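PDB 4OVJ: extracellular solute-binding protein family 1 from Alicyclobacillus acidocaldarius subsp. acidocaldarius, which probably binds a solute outside the cell and delivers it to an ABC transporter. Local coordinates for residues Phe209-Val215 against Ala402-Met406; Ser184-Phe188 against Ile380-Phe384. One frame throughout, in Å; residues are numbered along the deposited sequence.

Contact 1 (Phe209-Val215 against Ala402-Met406)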
# COMPACT_ATOMS: atom_id res chain seq x y z
N PHE A 209 15.96 -5.34 -12.17
CA PHE A 209 16.93 -4.29 -11.90
C PHE A 209 18.35 -4.83 -12.05
O PHE A 209 18.56 -6.04 -12.10
CB PHE A 209 16.75 -3.75 -10.48
CG PHE A 209 16.92 -4.80 -9.42
CD1 PHE A 209 18.18 -5.06 -8.88
CD2 PHE A 209 15.84 -5.57 -9.01
CE1 PHE A 209 18.34 -6.04 -7.92
CE2 PHE A 209 16.00 -6.54 -8.04
CZ PHE A 209 17.25 -6.78 -7.50
N THR A 210 19.30 -3.91 -12.10
CA THR A 210 20.71 -4.26 -12.28
C THR A 210 21.46 -4.22 -10.95
O THR A 210 21.02 -3.63 -9.97
CB THR A 210 21.40 -3.26 -13.21
OG1 THR A 210 21.36 -1.96 -12.62
CG2 THR A 210 20.73 -3.23 -14.58
N GLU A 211 22.64 -4.84 -10.94
CA GLU A 211 23.48 -4.83 -9.75
C GLU A 211 23.81 -3.42 -9.29
O GLU A 211 23.78 -3.14 -8.09
CB GLU A 211 24.75 -5.62 -10.01
CG GLU A 211 25.58 -5.88 -8.78
CD GLU A 211 26.79 -6.72 -9.09
OE1 GLU A 211 26.60 -7.86 -9.57
OE2 GLU A 211 27.91 -6.25 -8.88
N SER A 212 24.12 -2.56 -10.24
CA SER A 212 24.46 -1.17 -9.97
C SER A 212 23.39 -0.46 -9.15
O SER A 212 23.67 0.25 -8.19
CB SER A 212 24.65 -0.45 -11.29
OG SER A 212 25.24 0.80 -11.07
N THR A 213 22.14 -0.67 -9.54
CA THR A 213 21.00 -0.06 -8.86
C THR A 213 20.90 -0.52 -7.40
O THR A 213 20.65 0.29 -6.50
CB THR A 213 19.72 -0.43 -9.60
OG1 THR A 213 19.83 0.06 -10.94
CG2 THR A 213 18.49 0.15 -8.91
N LEU A 214 21.10 -1.81 -7.17
CA LEU A 214 21.06 -2.33 -5.81
C LEU A 214 22.26 -1.87 -5.00
O LEU A 214 22.12 -1.48 -3.85
CB LEU A 214 20.96 -3.85 -5.81
CG LEU A 214 20.97 -4.56 -4.45
CD1 LEU A 214 19.92 -3.97 -3.53
CD2 LEU A 214 20.72 -6.04 -4.69
N VAL A 215 23.45 -1.89 -5.60
CA VAL A 215 24.64 -1.44 -4.88
C VAL A 215 24.55 0.04 -4.49
O VAL A 215 24.97 0.41 -3.39
CB VAL A 215 25.94 -1.73 -5.68
CG1 VAL A 215 27.14 -1.09 -5.00
CG2 VAL A 215 26.14 -3.23 -5.77
N ALA A 402 24.86 -7.88 -3.07
CA ALA A 402 24.04 -7.69 -4.26
C ALA A 402 24.23 -8.85 -5.23
O ALA A 402 23.24 -9.44 -5.67
CB ALA A 402 24.37 -6.37 -4.93
N GLU A 403 25.48 -9.20 -5.55
CA GLU A 403 25.75 -10.29 -6.49
C GLU A 403 25.18 -11.62 -6.03
O GLU A 403 24.55 -12.33 -6.81
CB GLU A 403 27.26 -10.45 -6.72
CG GLU A 403 27.71 -9.59 -7.87
CD GLU A 403 28.88 -10.16 -8.65
OE1 GLU A 403 29.70 -10.91 -8.06
OE2 GLU A 403 28.98 -9.85 -9.86
N GLN A 404 25.40 -11.93 -4.76
CA GLN A 404 24.95 -13.18 -4.17
C GLN A 404 23.42 -13.26 -4.16
O GLN A 404 22.84 -14.26 -4.60
CB GLN A 404 25.50 -13.30 -2.75
CG GLN A 404 25.24 -14.64 -2.08
CD GLN A 404 26.12 -14.86 -0.86
OE1 GLN A 404 25.79 -14.45 0.25
NE2 GLN A 404 27.25 -15.54 -1.05
N PHE A 405 22.78 -12.20 -3.69
CA PHE A 405 21.32 -12.16 -3.63
C PHE A 405 20.68 -12.32 -5.01
O PHE A 405 19.70 -13.04 -5.16
CB PHE A 405 20.79 -10.87 -2.98
CG PHE A 405 19.34 -10.64 -3.25
CD1 PHE A 405 18.37 -11.35 -2.55
CD2 PHE A 405 18.92 -9.77 -4.25
CE1 PHE A 405 17.03 -11.18 -2.81
CE2 PHE A 405 17.58 -9.60 -4.52
CZ PHE A 405 16.63 -10.30 -3.80
N MSE A 406 21.23 -11.62 -6.01
CA MSE A 406 20.66 -11.59 -7.35
C MSE A 406 20.81 -12.91 -8.04
O MSE A 406 19.88 -13.37 -8.71
CB MSE A 406 21.31 -10.50 -8.18
CG MSE A 406 20.81 -9.14 -7.73
SE MSE A 406 21.68 -7.72 -8.75
CE MSE A 406 20.67 -8.03 -10.42

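Contact 2 (Ser184-Phe188 against Ile380-Phe384). With SO4 (sulfate ion), chain B.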
# COMPACT_ATOMS: atom_id res chain seq x y z
N SER A 184 14.55 -2.55 3.03
CA SER A 184 13.68 -3.70 2.88
C SER A 184 13.49 -3.90 1.40
O SER A 184 13.76 -3.00 0.59
CB SER A 184 12.33 -3.45 3.55
OG SER A 184 11.57 -2.47 2.84
N TRP A 185 12.98 -5.06 1.05
CA TRP A 185 12.71 -5.37 -0.35
C TRP A 185 11.78 -4.34 -0.97
O TRP A 185 12.02 -3.88 -2.10
CB TRP A 185 12.11 -6.76 -0.40
CG TRP A 185 11.81 -7.39 -1.72
CD1 TRP A 185 10.65 -7.99 -2.06
CD2 TRP A 185 12.70 -7.58 -2.84
NE1 TRP A 185 10.73 -8.52 -3.31
CE2 TRP A 185 11.98 -8.29 -3.82
CE3 TRP A 185 14.01 -7.20 -3.11
CZ2 TRP A 185 12.53 -8.63 -5.07
CZ3 TRP A 185 14.57 -7.55 -4.33
CH2 TRP A 185 13.83 -8.27 -5.29
N GLN A 186 10.74 -3.93 -0.25
CA GLN A 186 9.81 -2.99 -0.84
C GLN A 186 10.35 -1.55 -0.87
O GLN A 186 10.05 -0.81 -1.81
CB GLN A 186 8.42 -3.10 -0.21
CG GLN A 186 7.74 -4.46 -0.44
CD GLN A 186 7.54 -4.82 -1.91
OE1 GLN A 186 7.42 -3.94 -2.76
NE2 GLN A 186 7.52 -6.11 -2.20
N THR A 187 11.17 -1.12 0.09
CA THR A 187 11.78 0.21 -0.09
C THR A 187 12.82 0.18 -1.21
O THR A 187 13.01 1.17 -1.91
CB THR A 187 12.40 0.84 1.16
OG1 THR A 187 13.52 0.09 1.62
CG2 THR A 187 11.37 1.00 2.26
N PHE A 188 13.50 -0.95 -1.38
CA PHE A 188 14.34 -1.10 -2.55
C PHE A 188 13.50 -1.02 -3.85
O PHE A 188 13.94 -0.43 -4.84
CB PHE A 188 15.18 -2.38 -2.54
CG PHE A 188 15.99 -2.53 -3.78
CD1 PHE A 188 16.94 -1.57 -4.10
CD2 PHE A 188 15.75 -3.56 -4.67
CE1 PHE A 188 17.63 -1.63 -5.29
CE2 PHE A 188 16.47 -3.64 -5.85
CZ PHE A 188 17.41 -2.68 -6.17
N ILE A 380 11.98 -14.60 -1.74
CA ILE A 380 12.94 -13.61 -2.25
C ILE A 380 13.03 -12.40 -1.32
O ILE A 380 14.12 -11.92 -1.02
CB ILE A 380 12.59 -13.19 -3.69
CG1 ILE A 380 12.80 -14.38 -4.63
CG2 ILE A 380 13.46 -12.02 -4.14
CD1 ILE A 380 12.41 -14.16 -6.06
N ASP A 381 11.89 -11.94 -0.85
CA ASP A 381 11.82 -10.84 0.13
C ASP A 381 12.63 -11.20 1.39
O ASP A 381 13.43 -10.40 1.88
CB ASP A 381 10.34 -10.59 0.46
CG ASP A 381 10.12 -9.39 1.35
OD1 ASP A 381 10.85 -9.19 2.33
OD2 ASP A 381 9.15 -8.65 1.09
N GLN A 382 12.44 -12.42 1.88
CA GLN A 382 13.17 -12.88 3.05
C GLN A 382 14.67 -12.97 2.76
O GLN A 382 15.47 -12.54 3.58
CB GLN A 382 12.63 -14.22 3.59
CG GLN A 382 13.24 -14.65 4.92
CD GLN A 382 13.03 -13.62 6.03
OE1 GLN A 382 11.90 -13.35 6.42
NE2 GLN A 382 14.12 -13.04 6.53
N ASP A 383 15.04 -13.51 1.59
CA ASP A 383 16.45 -13.56 1.18
C ASP A 383 17.06 -12.16 1.10
O ASP A 383 18.21 -11.96 1.48
CB ASP A 383 16.64 -14.27 -0.17
CG ASP A 383 16.24 -15.74 -0.14
OD1 ASP A 383 16.25 -16.35 0.95
OD2 ASP A 383 15.92 -16.29 -1.23
N PHE A 384 16.28 -11.19 0.61
CA PHE A 384 16.77 -9.82 0.54
C PHE A 384 17.06 -9.28 1.92
O PHE A 384 18.13 -8.73 2.18
CB PHE A 384 15.77 -8.94 -0.19
CG PHE A 384 16.28 -7.56 -0.49
CD1 PHE A 384 17.08 -7.34 -1.59
CD2 PHE A 384 15.97 -6.49 0.34
CE1 PHE A 384 17.55 -6.06 -1.88
CE2 PHE A 384 16.43 -5.22 0.06
CZ PHE A 384 17.22 -5.00 -1.05
S SO4 B . 8.21 -2.65 4.19
O1 SO4 B . 9.14 -3.79 4.37
O2 SO4 B . 7.13 -2.99 3.23
O3 SO4 B . 7.57 -2.35 5.49
O4 SO4 B . 8.98 -1.48 3.74
O HOH W 1 12.78 -7.23 2.97
O HOH W 2 9.74 -5.42 2.14
O HOH W 3 7.29 -8.53 -0.73

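Contact 1 (Phe209-Val215 against Ala402-Met406)
Met406, deposited as selenomethionine, lays its side chain across the first turn of helix 211-226, where it makes a Met-aromatic contact with Phe209. The contact packs this turn against the C-terminal helix 398-414 in a solute-binding protein fold; the two short helical segments run at 123° to each other, their axes 10.1 Å apart. From CB, which points at the opposite segment, the Met406 chain runs straight (chi2 178°) past CG, which lies 4.0 Å from Phe209 CE1. SE then settles 3.5 Å from Glu211 CA and 3.8 Å from Phe209 CE1, approaching the ring obliquely. A bend at chi3 (74°) brings the terminal CE against the backbone of Phe209-Glu211, at the N-cap residue Thr210 and 3.4 Å from Phe209 O. Beside it, the small Ala402 lets Leu214 and Val215 close in: its CB touches Leu214 CD2 and Val215 CG2, each at 3.7 Å. Glu211 CB rests on the selenium and its CG on the Ala402 methyl, while the extended chain carries the carboxylate on to Glu403. There the two acidic groups stand nearly perpendicular and offer each other no hydrogen bond, but Glu403 has a second conformer and their closeness is doubtful. With an alanine in place of Glu211, the aliphatic CG is gone and the Ala402 methyl would probably lose its contact on that side. Beyond the two segments, Phe209 meets Phe188 edge-to-face and Phe405 meets Phe384 likewise. Across the contact itself, Phe209 and Phe405 touch at their edges, each near the other's ring plane, with Phe209 CZ 4.1 Å from Phe405 CE2.

Contact 2 (Ser184-Phe188 against Ile380-Phe384)
Trp185 and Phe384 carry this contact, each with its CG anti to the backbone N (chi1 -176° and -172°), a torsion that reaches both rings into the gap between their helices. Trp185 CE3 sits over one face of the Phe384 ring, toward its rim and 3.4 Å from Phe384 CD1, with the planes inclined at 51°, so the pair is neither stacked nor edge-to-face. Ile380 CG2 makes an off-centre CH-pi contact with the six-membered ring of the indole, 3.6 Å from Trp185 CZ2, and Asp381 CA makes another over the face of the five-membered ring. The indole's rotation is fixed beyond the two segments by a hydrogen bond from NE1 to Asp377. The far end of Phe384 reaches Phe188, its CZ 3.6 Å from Phe188 CB; the two phenylalanine rings are near parallel but slid apart.

Asp381 spreads its carboxylate over waters instead of bonding the helix directly. Water 1 accepts from Trp185 N (2.9 Å) and donates to Asp381 OD1 (2.8 Å); water 3 joins OD2 to Gln186 NE2. The Ser184 hydroxyl lies between its backbone N and carbonyl carbon, where OG accepts from Thr187 N at 3.1 Å while Ser184 N donates to Thr187 OG1. Ser184 OG also lies 2.9 Å from O4 of a sulfate, probably from the crystallisation liquor, which Tyr139 and Trp260 bond too. Water 2 relays Gln186 N to that anion, whose charge probably suits the helix N terminus. The arrangement is a capping box, Ser184 with Thr187, set beside an aromatic cluster of Trp185, Phe188 and Phe384.

Following the chain from the N terminus, residues 184-188 begin helix 185-194 and 209-215 begin helix 211-226; about 150 residues after that helix, helices 377-392 and 398-414 return as consecutive helices. Contact 2 closes the loop from 184-188 to 380-384, and contact 1 the loop from 209-215 to 402-406. Because their segments alternate along the chain, the loops cross rather than nest. The C-terminal helices are thus tied to two successive helices of the middle of the chain. The centres of the contacts are 12 Å apart and they touch directly: Phe405 CZ packs 3.5 Å from Trp185 CZ3, and Leu214 CA lies 3.5 Å from Phe188 CE1, joining both into one helical core.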